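Local coordinates for protein YHR177W (Saccharomyces cerevisiae, PDB 4M8B) that is a fungal WOPR-domain protein that probably binds DNA as a transcription factor, its WOPR domain being the part present here, at residues A20-G25 against G50-F55. Numbering follows the deposited sequence.
Sequences ALVFQG and GNIFVF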
loop_
_atom_site.group_PDB
_atom_site.type_symbol
_atom_site.label_atom_id
_atom_site.label_comp_id
_atom_site.label_asym_id
_atom_site.label_seq_id
_atom_site.Cartn_x
_atom_site.Cartn_y
_atom_site.Cartn_z
ATOM N N ALA C 20 5.974 -10.281 -2.230
ATOM C CA ALA C 20 6.309 -11.207 -3.304
ATOM C C ALA C 20 5.114 -12.064 -3.691
ATOM O O ALA C 20 4.875 -12.318 -4.872
ATOM C CB ALA C 20 7.479 -12.078 -2.901
ATOM N N LEU C 21 4.359 -12.498 -2.690
ATOM C CA LEU C 21 3.179 -13.321 -2.920
ATOM C C LEU C 21 2.103 -12.555 -3.694
ATOM O O LEU C 21 1.516 -13.085 -4.638
ATOM C CB LEU C 21 2.632 -13.849 -1.591
ATOM C CG LEU C 21 3.539 -14.866 -0.889
ATOM C CD1 LEU C 21 3.120 -15.087 0.559
ATOM C CD2 LEU C 21 3.536 -16.182 -1.647
ATOM N N VAL C 22 1.859 -11.308 -3.300
ATOM C CA VAL C 22 0.868 -10.471 -3.973
ATOM C C VAL C 22 1.243 -10.231 -5.433
ATOM O O VAL C 22 0.435 -10.445 -6.335
ATOM C CB VAL C 22 0.695 -9.116 -3.261
ATOM C CG1 VAL C 22 -0.309 -8.247 -4.008
ATOM C CG2 VAL C 22 0.257 -9.326 -1.820
ATOM N N PHE C 23 2.476 -9.792 -5.656
ATOM C CA PHE C 23 2.985 -9.561 -7.001
ATOM C C PHE C 23 2.912 -10.821 -7.862
ATOM O O PHE C 23 2.445 -10.771 -8.999
ATOM C CB PHE C 23 4.422 -9.040 -6.941
ATOM C CG PHE C 23 4.529 -7.577 -6.597
ATOM C CD1 PHE C 23 3.657 -6.653 -7.147
ATOM C CD2 PHE C 23 5.502 -7.125 -5.723
ATOM C CE1 PHE C 23 3.759 -5.304 -6.834
ATOM C CE2 PHE C 23 5.606 -5.780 -5.406
ATOM C CZ PHE C 23 4.735 -4.870 -5.962
ATOM N N GLN C 24 3.370 -11.946 -7.317
ATOM C CA GLN C 24 3.344 -13.207 -8.053
ATOM C C GLN C 24 1.908 -13.580 -8.403
ATOM O O GLN C 24 1.627 -14.041 -9.510
ATOM C CB GLN C 24 4.006 -14.329 -7.251
ATOM C CG GLN C 24 4.199 -15.624 -8.031
ATOM C CD GLN C 24 5.126 -15.458 -9.224
ATOM O OE1 GLN C 24 6.247 -14.969 -9.088
ATOM N NE2 GLN C 24 4.657 -15.862 -10.403
ATOM N N GLY C 25 1.001 -13.359 -7.458
ATOM C CA GLY C 25 -0.410 -13.613 -7.683
ATOM C C GLY C 25 -0.972 -12.754 -8.799
ATOM O O GLY C 25 -1.893 -13.162 -9.508
ATOM N N GLY C 50 -7.344 -3.208 5.210
ATOM C CA GLY C 50 -7.213 -4.524 4.616
ATOM C C GLY C 50 -7.181 -4.481 3.099
ATOM O O GLY C 50 -6.793 -5.453 2.450
ATOM N N ASN C 51 -7.595 -3.355 2.529
ATOM C CA ASN C 51 -7.580 -3.192 1.080
ATOM C C ASN C 51 -6.165 -3.064 0.526
ATOM O O ASN C 51 -5.369 -2.252 1.001
ATOM C CB ASN C 51 -8.417 -1.980 0.664
ATOM C CG ASN C 51 -9.902 -2.280 0.632
ATOM O OD1 ASN C 51 -10.350 -3.314 1.123
ATOM N ND2 ASN C 51 -10.674 -1.373 0.047
ATOM N N ILE C 52 -5.856 -3.874 -0.479
ATOM C CA ILE C 52 -4.574 -3.782 -1.160
ATOM C C ILE C 52 -4.810 -3.583 -2.648
ATOM O O ILE C 52 -5.658 -4.250 -3.243
ATOM C CB ILE C 52 -3.733 -5.047 -0.944
ATOM C CG1 ILE C 52 -3.381 -5.198 0.537
ATOM C CG2 ILE C 52 -2.471 -4.999 -1.785
ATOM C CD1 ILE C 52 -2.636 -6.476 0.863
ATOM N N PHE C 53 -4.068 -2.661 -3.249
ATOM C CA PHE C 53 -4.205 -2.395 -4.675
ATOM C C PHE C 53 -2.870 -2.530 -5.377
ATOM O O PHE C 53 -1.840 -2.096 -4.863
ATOM C CB PHE C 53 -4.751 -0.987 -4.916
ATOM C CG PHE C 53 -6.106 -0.749 -4.319
ATOM C CD1 PHE C 53 -6.233 -0.283 -3.021
ATOM C CD2 PHE C 53 -7.253 -0.979 -5.058
ATOM C CE1 PHE C 53 -7.484 -0.056 -2.466
ATOM C CE2 PHE C 53 -8.509 -0.754 -4.509
ATOM C CZ PHE C 53 -8.623 -0.291 -3.211
ATOM N N VAL C 54 -2.897 -3.127 -6.561
ATOM C CA VAL C 54 -1.723 -3.194 -7.413
ATOM C C VAL C 54 -2.118 -2.754 -8.810
ATOM O O VAL C 54 -3.161 -3.160 -9.324
ATOM C CB VAL C 54 -1.141 -4.617 -7.473
ATOM C CG1 VAL C 54 0.001 -4.682 -8.480
ATOM C CG2 VAL C 54 -0.666 -5.051 -6.097
ATOM N N PHE C 55 -1.294 -1.909 -9.418
ATOM C CA PHE C 55 -1.531 -1.500 -10.797
ATOM C C PHE C 55 -0.240 -1.358 -11.589
ATOM O O PHE C 55 0.791 -0.951 -11.056
ATOM C CB PHE C 55 -2.365 -0.210 -10.874
ATOM C CG PHE C 55 -1.756 0.968 -10.159
ATOM C CD1 PHE C 55 -2.014 1.190 -8.814
ATOM C CD2 PHE C 55 -0.946 1.868 -10.834
ATOM C CE1 PHE C 55 -1.466 2.279 -8.152
ATOM C CE2 PHE C 55 -0.395 2.961 -10.179
ATOM C CZ PHE C 55 -0.656 3.165 -8.835
#
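V54 stands where V22 and F23 of the helix both reach the strand, and it gives one methyl to each. Its CG2 meets CG1 of V22 at 3.8 Å, the two valines running alongside each other and pointing opposite ways. Its other branch, CG1, lies near the plane of the F23 ring and touches the rim at CE1, 4.1 Å away. In V22, CG1 is anti to the backbone N (chi1 178°), which carries that methyl out to the strand. The same methyl also comes within 4.5 Å of I52 CG2, so V22 faces the two strand residues that point at the helix, while F53 between them points away. Everything that meets here is hydrocarbon, all four residues are buried, and the segments bury 146 Å² between them. The axes of 20-25 and 51-55 pass 10.0 Å apart, their directions 52° apart. Around the contact the hydrophobic core of this WOPR domain continues: C9 of strand 9-10 touches both V22 and I52, F140 and L142 of strand 137-147 meet the F23 ring, and L174 of helix 172-179 also packs on that ring. Helix 16-28 is thus packed against strand 51-56 and both its antiparallel sheet neighbours.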